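Local coordinates for protein HP1028 (Helicobacter pylori, PDB 4INN) that probably binds and carries a small molecule within a lipocalin-type beta-barrel, although its exact function is not established, at residues 41-46 / 149-154; 50-55 / 66-71; 94-99 / 111-116; 123-128 / 135-140. The protein carries 1 engineered substitution. All blocks are in the same frame, centred on the assembly; numbering follows the deposited sequence.

Contact 1: 41-46 / 149-154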
# COMPACT_ATOMS: atom_id res chain seq x y z
N GLN A 41 1.74 -8.68 -2.01
CA GLN A 41 2.55 -8.42 -3.20
C GLN A 41 1.63 -7.81 -4.23
O GLN A 41 0.65 -8.43 -4.62
CB GLN A 41 3.17 -9.73 -3.75
CG GLN A 41 4.02 -9.48 -4.99
CD GLN A 41 4.51 -10.74 -5.68
OE1 GLN A 41 4.56 -11.82 -5.09
NE2 GLN A 41 4.93 -10.59 -6.94
N THR A 42 1.95 -6.60 -4.66
CA THR A 42 1.10 -5.89 -5.60
C THR A 42 1.21 -6.47 -7.01
O THR A 42 2.04 -7.34 -7.30
CB THR A 42 1.47 -4.41 -5.68
OG1 THR A 42 2.73 -4.28 -6.34
CG2 THR A 42 1.52 -3.78 -4.28
N GLN A 43 0.36 -5.97 -7.90
CA GLN A 43 0.25 -6.49 -9.24
C GLN A 43 0.96 -5.52 -10.13
O GLN A 43 0.71 -4.34 -10.08
CB GLN A 43 -1.23 -6.57 -9.65
CG GLN A 43 -1.48 -7.42 -10.87
CD GLN A 43 -2.94 -7.47 -11.30
OE1 GLN A 43 -3.83 -7.72 -10.51
NE2 GLN A 43 -3.18 -7.26 -12.57
N GLU A 44 1.87 -6.04 -10.92
CA GLU A 44 2.48 -5.31 -12.01
C GLU A 44 1.40 -4.68 -12.91
O GLU A 44 0.43 -5.35 -13.27
CB GLU A 44 3.29 -6.30 -12.82
CG GLU A 44 4.03 -5.74 -14.01
CD GLU A 44 4.95 -6.78 -14.60
OE1 GLU A 44 4.46 -7.90 -14.92
OE2 GLU A 44 6.16 -6.47 -14.71
N PHE A 45 1.58 -3.40 -13.25
CA PHE A 45 0.71 -2.70 -14.18
C PHE A 45 1.47 -1.56 -14.81
O PHE A 45 1.92 -0.66 -14.10
CB PHE A 45 -0.50 -2.12 -13.46
CG PHE A 45 -1.43 -1.35 -14.37
CD1 PHE A 45 -2.10 -1.99 -15.40
CD2 PHE A 45 -1.65 0.01 -14.17
CE1 PHE A 45 -2.95 -1.30 -16.23
CE2 PHE A 45 -2.50 0.72 -15.00
CZ PHE A 45 -3.15 0.06 -16.03
N LEU A 46 1.59 -1.60 -16.15
CA LEU A 46 2.41 -0.67 -16.94
C LEU A 46 3.84 -0.53 -16.41
O LEU A 46 4.51 -1.54 -16.20
CB LEU A 46 1.69 0.67 -17.11
CG LEU A 46 0.89 0.88 -18.42
CD1 LEU A 46 0.28 -0.40 -18.97
CD2 LEU A 46 -0.18 1.95 -18.21
N THR A 149 -9.41 -2.38 -10.76
CA THR A 149 -9.27 -3.31 -9.62
C THR A 149 -8.12 -4.24 -9.91
O THR A 149 -7.98 -4.74 -11.01
CB THR A 149 -10.60 -4.09 -9.32
OG1 THR A 149 -11.60 -3.18 -8.85
CG2 THR A 149 -10.40 -5.16 -8.26
N PHE A 150 -7.25 -4.42 -8.91
CA PHE A 150 -6.06 -5.26 -9.05
C PHE A 150 -6.10 -6.33 -7.99
O PHE A 150 -6.80 -6.20 -6.97
CB PHE A 150 -4.84 -4.39 -8.81
CG PHE A 150 -4.66 -3.26 -9.82
CD1 PHE A 150 -3.99 -3.47 -10.99
CD2 PHE A 150 -5.10 -1.97 -9.53
CE1 PHE A 150 -3.78 -2.45 -11.88
CE2 PHE A 150 -4.92 -0.94 -10.41
CZ PHE A 150 -4.26 -1.17 -11.60
N THR A 151 -5.35 -7.40 -8.17
CA THR A 151 -5.28 -8.33 -7.06
C THR A 151 -3.88 -8.46 -6.42
O THR A 151 -2.89 -8.72 -7.07
CB THR A 151 -6.06 -9.65 -7.28
OG1 THR A 151 -5.28 -10.77 -6.86
CG2 THR A 151 -6.50 -9.81 -8.68
N TRP A 152 -3.86 -8.23 -5.11
CA TRP A 152 -2.64 -8.19 -4.30
C TRP A 152 -2.61 -9.47 -3.44
O TRP A 152 -3.52 -9.66 -2.63
CB TRP A 152 -2.70 -6.97 -3.37
CG TRP A 152 -2.51 -5.68 -4.08
CD1 TRP A 152 -2.66 -5.44 -5.39
CD2 TRP A 152 -2.14 -4.43 -3.49
NE1 TRP A 152 -2.39 -4.14 -5.69
CE2 TRP A 152 -2.07 -3.49 -4.53
CE3 TRP A 152 -1.84 -4.03 -2.18
CZ2 TRP A 152 -1.72 -2.15 -4.32
CZ3 TRP A 152 -1.49 -2.70 -1.96
CH2 TRP A 152 -1.43 -1.77 -3.04
N LYS A 153 -1.61 -10.33 -3.65
CA LYS A 153 -1.55 -11.59 -2.95
C LYS A 153 -1.06 -11.38 -1.54
O LYS A 153 -0.07 -10.70 -1.32
CB LYS A 153 -0.57 -12.58 -3.61
CG LYS A 153 -1.18 -13.52 -4.65
CD LYS A 153 -0.70 -13.18 -6.06
CE LYS A 153 0.69 -13.78 -6.35
NZ LYS A 153 1.75 -12.79 -6.74
N ARG A 154 -1.71 -12.03 -0.58
CA ARG A 154 -1.21 -12.08 0.76
C ARG A 154 -0.05 -13.04 0.88
O ARG A 154 -0.11 -14.15 0.38
CB ARG A 154 -2.30 -12.49 1.73
CG ARG A 154 -1.93 -12.01 3.11
CD ARG A 154 -2.75 -12.67 4.15
NE ARG A 154 -2.18 -12.40 5.46
CZ ARG A 154 -2.47 -11.35 6.21
NH1 ARG A 154 -3.31 -10.42 5.79
NH2 ARG A 154 -1.89 -11.24 7.39
O HOH W 1 0.27 -9.82 -7.32
O HOH W 2 -1.07 -3.15 -8.31
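Gln43 turns CG to the side opposite its backbone N (chi1 -165°) and keeps the rest of its chain extended, which carries the amide across to strand 149-154. There OE1 takes the N-H of Thr151 at 2.8 Å between OE1 and N, almost straight at 174°. A side chain thereby continues a ladder that the main chain begins two residues earlier, at Gln41: Gln41 and Lys153 form an antiparallel hydrogen-bonded pair, with Gln41 N to Lys153 O at 2.8 Å and Lys153 N to Gln41 O at 3.1 Å. Beyond that pair residues 42-46 run on as a loop, and a long amide suits Gln43 because it can span the gap. Water 2 bridges here too, donating to Gln43 O at 2.8 Å and accepting from Trp152 NE1 at 3.1 Å. Thr42, lying alongside Trp152, sets its methyl CG2 over the centre of the six-membered ring, 3.5 Å from the centroid; a branched residue gives this CH-pi contact while its hydroxyl OG1 bonds Ser51 N. Phe45 and Phe150 make a T-shaped stack, the edge of Phe150 toward the face of Phe45, with planes at 64° and CE1 of Phe150 3.6 Å from CG of Phe45. Phe150 also lines the pocket of the bound polyethylene glycol P33, probably taken up from the crystallisation liquor. The contact joins the end of the first barrel strand, 38-41, to the last, 147-154, closing the sheet on itself; strand 51-58 lies on the other side of 38-41, and its Val53 touches both Thr42 and Trp152.

Contact 2: 50-55 / 66-71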
# COMPACT_ATOMS: atom_id res chain seq x y z
N SER A 50 5.54 -4.67 -9.69
CA SER A 50 5.20 -5.46 -8.52
C SER A 50 6.08 -5.04 -7.33
O SER A 50 7.30 -4.89 -7.46
CB SER A 50 5.41 -6.95 -8.82
OG SER A 50 4.70 -7.74 -7.89
N SER A 51 5.45 -4.79 -6.19
CA SER A 51 6.20 -4.44 -4.98
C SER A 51 5.58 -5.10 -3.79
O SER A 51 4.46 -5.59 -3.86
CB SER A 51 6.32 -2.91 -4.79
OG SER A 51 5.08 -2.33 -4.44
N PHE A 52 6.36 -5.22 -2.72
CA PHE A 52 5.87 -5.79 -1.48
C PHE A 52 5.52 -4.60 -0.60
O PHE A 52 6.32 -3.64 -0.47
CB PHE A 52 6.92 -6.66 -0.79
CG PHE A 52 7.38 -7.88 -1.59
CD1 PHE A 52 6.50 -8.96 -1.83
CD2 PHE A 52 8.70 -7.98 -2.04
CE1 PHE A 52 6.94 -10.08 -2.53
CE2 PHE A 52 9.15 -9.10 -2.73
CZ PHE A 52 8.27 -10.15 -2.98
N VAL A 53 4.31 -4.65 -0.04
CA VAL A 53 3.80 -3.62 0.84
C VAL A 53 3.21 -4.17 2.11
O VAL A 53 2.68 -5.26 2.09
CB VAL A 53 2.68 -2.84 0.16
CG1 VAL A 53 3.19 -2.20 -1.12
CG2 VAL A 53 1.49 -3.74 -0.12
N GLU A 54 3.30 -3.40 3.20
CA GLU A 54 2.70 -3.76 4.47
C GLU A 54 1.54 -2.88 4.89
O GLU A 54 1.69 -1.68 4.98
CB GLU A 54 3.73 -3.73 5.60
CG GLU A 54 3.13 -4.08 6.96
CD GLU A 54 4.16 -4.48 8.00
OE1 GLU A 54 5.38 -4.33 7.74
OE2 GLU A 54 3.75 -4.94 9.10
N PHE A 55 0.40 -3.49 5.20
CA PHE A 55 -0.75 -2.77 5.76
C PHE A 55 -0.67 -2.84 7.29
O PHE A 55 -0.28 -3.88 7.83
CB PHE A 55 -2.08 -3.39 5.28
CG PHE A 55 -2.49 -3.00 3.90
CD1 PHE A 55 -3.51 -2.09 3.69
CD2 PHE A 55 -1.92 -3.60 2.79
CE1 PHE A 55 -3.94 -1.74 2.42
CE2 PHE A 55 -2.33 -3.25 1.51
CZ PHE A 55 -3.35 -2.32 1.33
N GLY A 66 5.60 0.95 1.64
CA GLY A 66 6.26 0.03 0.71
C GLY A 66 7.52 -0.53 1.33
O GLY A 66 8.23 0.17 2.02
N ILE A 67 7.81 -1.80 1.10
CA ILE A 67 8.97 -2.43 1.68
C ILE A 67 10.10 -2.46 0.64
O ILE A 67 11.14 -1.87 0.84
CB ILE A 67 8.61 -3.84 2.19
CG1 ILE A 67 7.74 -3.72 3.44
CG2 ILE A 67 9.86 -4.69 2.45
CD1 ILE A 67 7.12 -5.03 3.84
N SER A 68 9.85 -3.14 -0.48
CA SER A 68 10.78 -3.19 -1.61
C SER A 68 10.05 -3.70 -2.84
O SER A 68 8.94 -4.22 -2.76
CB SER A 68 11.98 -4.11 -1.32
OG SER A 68 11.54 -5.43 -0.96
N ASP A 69 10.70 -3.55 -3.99
CA ASP A 69 10.21 -4.10 -5.22
C ASP A 69 10.57 -5.55 -5.25
O ASP A 69 11.55 -5.98 -4.67
CB ASP A 69 10.85 -3.40 -6.43
CG ASP A 69 10.41 -1.93 -6.58
OD1 ASP A 69 11.18 -1.15 -7.18
OD2 ASP A 69 9.32 -1.55 -6.08
N VAL A 70 9.76 -6.31 -5.97
CA VAL A 70 9.93 -7.74 -6.08
C VAL A 70 11.31 -8.12 -6.58
O VAL A 70 11.87 -9.12 -6.14
CB VAL A 70 8.88 -8.31 -7.03
CG1 VAL A 70 9.18 -9.75 -7.36
CG2 VAL A 70 7.52 -8.21 -6.37
N ASP A 71 11.85 -7.33 -7.50
CA ASP A 71 13.13 -7.64 -8.13
C ASP A 71 14.34 -7.17 -7.31
O ASP A 71 15.43 -7.09 -7.84
CB ASP A 71 13.16 -7.06 -9.55
CG ASP A 71 13.09 -5.53 -9.58
OD1 ASP A 71 13.64 -4.86 -8.66
OD2 ASP A 71 12.51 -4.98 -10.54
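Phe52 lays one face of its ring against Val70, whose methyl CG2 stands 4.2 Å from the ring centroid, displaced toward the rim, in a CH-pi contact. At the edge of the same ring, in its plane, sits Ser68 OG, 4.0 Å from CD2. A large aromatic suits this position because Leu155, Leu163 and Leu165, from the C-terminal part of the chain, also pack on it. Strands 51-58 and 61-69 form an antiparallel beta hairpin of the lipocalin-like barrel, and a classic beta bulge interrupts their pairing: Ile67 and Ser68 both face Phe52. Ile67 allows this by folding its backbone to a psi of -61°, far from the extended value. Phe52 then bonds to both bulge residues, its N-H donating to Ser68 O at 2.8 Å from N, nearly along the C=O axis, and its O accepting from Ile67 N at 2.8 Å. Farther on, Val70 N reaches Ser50 O at 3.2 Å; the N-H points straight at the oxygen, but the donor stands above the carbonyl plane. Ile67 also extends CD1 to within 4.0 Å of Glu54 CB, so aliphatic carbon packs on the first methylene of Glu54, whose carboxylate forms a salt bridge with Arg167. On the face carrying Val53, Gly66 has no side chain, and Val53 CG1 approaches its CA to 4.2 Å, while Asp69 OD2 on the same face makes a salt bridge to Lys92.

Contact 3: 94-99 / 111-116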
# COMPACT_ATOMS: atom_id res chain seq x y z
N VAL A 94 7.76 4.51 3.70
CA VAL A 94 6.93 5.67 3.73
C VAL A 94 5.48 5.30 3.39
O VAL A 94 5.22 4.51 2.48
CB VAL A 94 7.46 6.70 2.72
CG1 VAL A 94 6.47 7.84 2.48
CG2 VAL A 94 8.80 7.25 3.21
N VAL A 95 4.57 5.91 4.13
CA VAL A 95 3.15 5.72 3.97
C VAL A 95 2.66 6.30 2.68
O VAL A 95 2.74 7.50 2.46
CB VAL A 95 2.39 6.39 5.10
CG1 VAL A 95 0.91 6.42 4.80
CG2 VAL A 95 2.68 5.67 6.41
N PHE A 96 2.13 5.43 1.82
CA PHE A 96 1.50 5.87 0.58
C PHE A 96 -0.02 5.69 0.62
O PHE A 96 -0.72 6.26 -0.23
CB PHE A 96 2.09 5.14 -0.63
CG PHE A 96 1.71 3.70 -0.72
CD1 PHE A 96 0.61 3.31 -1.44
CD2 PHE A 96 2.48 2.74 -0.10
CE1 PHE A 96 0.24 2.01 -1.51
CE2 PHE A 96 2.12 1.40 -0.16
CZ PHE A 96 0.98 1.03 -0.87
N LEU A 97 -0.52 4.92 1.58
CA LEU A 97 -1.96 4.67 1.69
C LEU A 97 -2.39 4.99 3.10
O LEU A 97 -1.76 4.57 4.05
CB LEU A 97 -2.28 3.22 1.34
CG LEU A 97 -3.69 2.62 1.51
CD1 LEU A 97 -4.80 3.58 1.17
CD2 LEU A 97 -3.83 1.44 0.58
N SER A 98 -3.46 5.74 3.23
CA SER A 98 -3.98 6.13 4.53
C SER A 98 -5.49 6.21 4.52
O SER A 98 -6.11 6.27 3.47
CB SER A 98 -3.40 7.49 4.93
OG SER A 98 -3.11 8.24 3.77
N ASP A 99 -6.04 6.13 5.74
CA ASP A 99 -7.42 6.46 6.09
C ASP A 99 -8.44 5.42 5.69
O ASP A 99 -9.63 5.73 5.59
CB ASP A 99 -7.81 7.87 5.61
CG ASP A 99 -7.07 9.01 6.39
OD1 ASP A 99 -6.54 8.81 7.54
OD2 ASP A 99 -7.04 10.13 5.83
N GLY A 111 -10.06 5.22 1.61
CA GLY A 111 -8.61 5.36 1.59
C GLY A 111 -8.12 6.29 0.50
O GLY A 111 -8.83 6.57 -0.47
N LYS A 112 -6.89 6.76 0.65
CA LYS A 112 -6.24 7.56 -0.36
C LYS A 112 -4.80 7.08 -0.55
O LYS A 112 -4.04 6.98 0.40
CB LYS A 112 -6.26 9.01 0.05
CG LYS A 112 -7.66 9.54 0.27
CD LYS A 112 -7.67 11.05 0.05
CE LYS A 112 -7.66 11.41 -1.44
NZ LYS A 112 -7.20 12.81 -1.70
N ALA A 113 -4.46 6.76 -1.79
CA ALA A 113 -3.14 6.26 -2.12
C ALA A 113 -2.32 7.26 -2.95
O ALA A 113 -2.70 7.63 -4.06
CB ALA A 113 -3.25 4.96 -2.86
N TYR A 114 -1.18 7.68 -2.41
CA TYR A 114 -0.21 8.39 -3.23
C TYR A 114 0.50 7.40 -4.12
O TYR A 114 0.82 6.30 -3.69
CB TYR A 114 0.80 9.17 -2.37
CG TYR A 114 1.87 9.86 -3.19
CD1 TYR A 114 1.58 10.98 -3.98
CD2 TYR A 114 3.18 9.38 -3.18
CE1 TYR A 114 2.58 11.61 -4.73
CE2 TYR A 114 4.17 10.00 -3.93
CZ TYR A 114 3.88 11.11 -4.70
OH TYR A 114 4.91 11.69 -5.42
N ASN A 115 0.77 7.79 -5.37
CA ASN A 115 1.49 6.93 -6.31
C ASN A 115 2.83 7.53 -6.77
O ASN A 115 2.85 8.50 -7.51
CB ASN A 115 0.61 6.67 -7.51
CG ASN A 115 1.27 5.77 -8.52
OD1 ASN A 115 2.06 4.91 -8.16
ND2 ASN A 115 0.95 5.95 -9.78
N PHE A 116 3.93 6.92 -6.35
CA PHE A 116 5.29 7.44 -6.57
C PHE A 116 5.66 7.53 -8.04
O PHE A 116 6.42 8.41 -8.43
CB PHE A 116 6.31 6.55 -5.84
CG PHE A 116 6.32 6.76 -4.37
CD1 PHE A 116 7.21 7.67 -3.79
CD2 PHE A 116 5.43 6.09 -3.54
CE1 PHE A 116 7.21 7.88 -2.42
CE2 PHE A 116 5.43 6.31 -2.16
CZ PHE A 116 6.31 7.21 -1.61
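Phe96 departs from regular strand geometry, its psi of -15° kinking the chain just where its carbonyl turns to Tyr114. Phe96 and Leu97 together face Ala64 of strand 61-69, a classic beta bulge in the eight-stranded barrel of the lipocalin fold. On the other side, strands 95-104 and 107-115 pair as an antiparallel hairpin. Phe96 O accepts the N-H of Tyr114, in the carbonyl plane, and also receives a CA-H contact from Ala113, whose CA is 3.1 Å away. Ser98 and Lys112 form a hydrogen-bonded pair, with Ser98 N to Lys112 O at 3.1 Å and Lys112 N to Ser98 O at 3.0 Å. The first torsion of Phe96 (chi1 71°) puts CG between the backbone N and the carbonyl carbon, which brings the edge of its ring to the small methyl of Ala113 and sends the ring on to Val53 of strand 51-58. Its CB meets the edge of the Phe116 ring, 3.9 Å from CE2, and Val94 CG1 comes to the same edge at 4.1 Å from CZ. Over a face of Phe116, near the centre, lies Tyr114 CE2, 3.8 Å above the plane; the hydroxyl of that tyrosine bonds Asp78 in a loop. Aromatic and branched residues thus gather where the two strands part. Farther toward the turn, Leu97 reaches over to a glycine, a residue that offers its bare backbone to a methyl: Leu97 CD1 lies 3.6 Å from Lys112 O and 4.2 Å from Gly111 CA.

Contact 4: 123-128 / 135-140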
# COMPACT_ATOMS: atom_id res chain seq x y z
N TYR A 123 -8.25 7.66 -4.87
CA TYR A 123 -9.13 7.11 -3.87
C TYR A 123 -9.04 5.59 -3.94
O TYR A 123 -8.97 5.04 -5.03
CB TYR A 123 -10.56 7.57 -4.11
CG TYR A 123 -10.73 9.05 -4.08
CD1 TYR A 123 -10.95 9.72 -2.86
CD2 TYR A 123 -10.70 9.82 -5.25
CE1 TYR A 123 -11.12 11.10 -2.81
CE2 TYR A 123 -10.89 11.19 -5.22
CZ TYR A 123 -11.09 11.82 -3.99
OH TYR A 123 -11.28 13.18 -3.92
N VAL A 124 -9.03 4.94 -2.78
CA VAL A 124 -8.84 3.50 -2.71
C VAL A 124 -9.95 2.85 -1.88
O VAL A 124 -10.31 3.36 -0.80
CB VAL A 124 -7.45 3.16 -2.10
CG1 VAL A 124 -7.33 1.69 -1.74
CG2 VAL A 124 -6.33 3.55 -3.09
N ARG A 125 -10.49 1.74 -2.40
CA ARG A 125 -11.28 0.80 -1.57
C ARG A 125 -10.77 -0.65 -1.74
O ARG A 125 -10.09 -0.95 -2.70
CB ARG A 125 -12.80 0.92 -1.74
CG ARG A 125 -13.34 0.70 -3.14
CD ARG A 125 -14.85 0.78 -3.11
NE ARG A 125 -15.46 0.92 -4.43
CZ ARG A 125 -15.67 -0.06 -5.33
NH1 ARG A 125 -15.26 -1.30 -5.11
NH2 ARG A 125 -16.26 0.22 -6.49
N VAL A 126 -11.05 -1.49 -0.75
CA VAL A 126 -10.49 -2.81 -0.70
C VAL A 126 -11.55 -3.81 -0.21
O VAL A 126 -12.28 -3.55 0.75
CB VAL A 126 -9.25 -2.90 0.23
CG1 VAL A 126 -8.74 -4.33 0.29
CG2 VAL A 126 -8.13 -1.99 -0.24
N ALA A 127 -11.59 -4.95 -0.90
CA ALA A 127 -12.36 -6.11 -0.50
C ALA A 127 -11.34 -7.24 -0.29
O ALA A 127 -10.50 -7.46 -1.15
CB ALA A 127 -13.36 -6.48 -1.60
N GLN A 128 -11.41 -7.95 0.83
CA GLN A 128 -10.45 -9.03 1.08
C GLN A 128 -11.09 -10.42 0.90
O GLN A 128 -12.20 -10.65 1.36
CB GLN A 128 -9.92 -8.91 2.49
CG GLN A 128 -8.90 -9.99 2.84
CD GLN A 128 -8.08 -9.67 4.06
OE1 GLN A 128 -8.56 -9.10 5.03
NE2 GLN A 128 -6.82 -10.05 4.02
N GLU A 135 -8.61 -7.55 -3.30
CA GLU A 135 -9.04 -6.91 -4.53
C GLU A 135 -8.97 -5.42 -4.26
O GLU A 135 -9.78 -4.89 -3.53
CB GLU A 135 -10.46 -7.32 -4.89
CG GLU A 135 -10.66 -8.81 -4.89
CD GLU A 135 -11.83 -9.22 -5.76
OE1 GLU A 135 -13.00 -8.88 -5.43
OE2 GLU A 135 -11.56 -9.86 -6.79
N PHE A 136 -7.98 -4.77 -4.86
CA PHE A 136 -7.59 -3.42 -4.50
C PHE A 136 -8.02 -2.47 -5.62
O PHE A 136 -7.48 -2.54 -6.74
CB PHE A 136 -6.08 -3.39 -4.31
CG PHE A 136 -5.52 -2.05 -4.01
CD1 PHE A 136 -5.25 -1.69 -2.71
CD2 PHE A 136 -5.22 -1.15 -5.03
CE1 PHE A 136 -4.72 -0.46 -2.42
CE2 PHE A 136 -4.69 0.09 -4.74
CZ PHE A 136 -4.44 0.44 -3.43
N THR A 137 -8.99 -1.61 -5.32
CA THR A 137 -9.62 -0.79 -6.34
C THR A 137 -9.13 0.62 -6.27
O THR A 137 -9.41 1.32 -5.32
CB THR A 137 -11.17 -0.77 -6.23
OG1 THR A 137 -11.71 -2.10 -6.40
CG2 THR A 137 -11.79 0.20 -7.30
N SER A 138 -8.43 1.05 -7.31
CA SER A 138 -7.83 2.38 -7.39
C SER A 138 -8.55 3.30 -8.41
O SER A 138 -8.73 2.93 -9.57
CB SER A 138 -6.39 2.20 -7.80
OG SER A 138 -5.61 3.22 -7.23
N SER A 139 -8.92 4.50 -7.99
CA SER A 139 -9.87 5.33 -8.76
C SER A 139 -9.67 6.85 -8.63
O SER A 139 -8.88 7.33 -7.82
CB SER A 139 -11.27 5.03 -8.27
OG SER A 139 -11.48 5.62 -6.99
N TYR A 140 -10.50 7.58 -9.38
CA TYR A 140 -10.42 9.02 -9.54
C TYR A 140 -11.29 10.05 -8.75
O TYR A 140 -10.69 11.08 -8.46
CB TYR A 140 -10.42 9.38 -11.05
CG TYR A 140 -9.08 9.14 -11.78
CD1 TYR A 140 -8.81 7.91 -12.40
CD2 TYR A 140 -8.10 10.16 -11.88
CE1 TYR A 140 -7.60 7.68 -13.08
CE2 TYR A 140 -6.89 9.94 -12.55
CZ TYR A 140 -6.63 8.69 -13.15
OH TYR A 140 -5.43 8.44 -13.81
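Phe136 meets two valines obliquely with its ring, Val124 CG1 near CE1 at 3.4 Å and Val126 CG2 near CD1 at 3.8 Å. Elsewhere the same ring stacks with Trp152. The Tyr123 ring is met at its edge, in plane, by the carbonyl oxygen of Tyr140, while the guanidinium of Arg125 has Thr137 CG2 over the centre of one face, 4.3 Å above it. These groups belong to the antiparallel beta hairpin of strands 120-128 and 134-139, part of the lipocalin barrel, and its regular alternation sorts them. Val124, Val126, Phe136 and Ser138 share one face; Phe136 packs on Leu97 and Val126 on Leu100 of strand 95-104, Val124 packs on Ala113 of strand 107-115, and Ser138 lines the pocket of the bound polyethylene glycol P33. The other face carries Tyr123, Arg125, Ala127, Glu135, Thr137 and Ser139, of which Tyr123, Arg125 and Glu135 are long or polar side chains that can reach toward solvent. With chi1 at 58° and the chain extended from CG to NE, Arg125 runs alongside Thr137, and its NE bonds Trp143 O. With its methyl on the guanidinium, Thr137 has its hydroxyl oxygen bonded to Thr149 OG1 of the next strand. Six backbone bonds in three pairs fasten the ladder, among them Thr137 N to Arg125 O at 2.9 Å and Glu135 N to Ala127 O at 2.9 Å. Tyr140 turns away, its ring edge-to-face with Tyr122; both tyrosines belong to the pocket. Ser139 OG, which bonds Asp141 O, also comes to 3.6 Å from Tyr123 CB.

In the fold
From the N terminus, the first strand reaches contact 1 at residues 41-46, but its partner 149-154 comes only after about a hundred further residues, so this contact closes the longest loop and the barrel itself. Within that loop the other three follow in series, each joining two consecutive strands as a hairpin, and none crosses another: contact 2, then contact 3, then contact 4. Neighbours along the sheet also touch. Phe55 of contact 2 packs on Leu97 of contact 3, whose Gly111 O bonds Val124 N of contact 4; Phe150 O of contact 1 bonds Phe136 N of contact 4. Contacts 2 and 4 lie on opposite sides of the chain's centre, their centres about 17 Å apart.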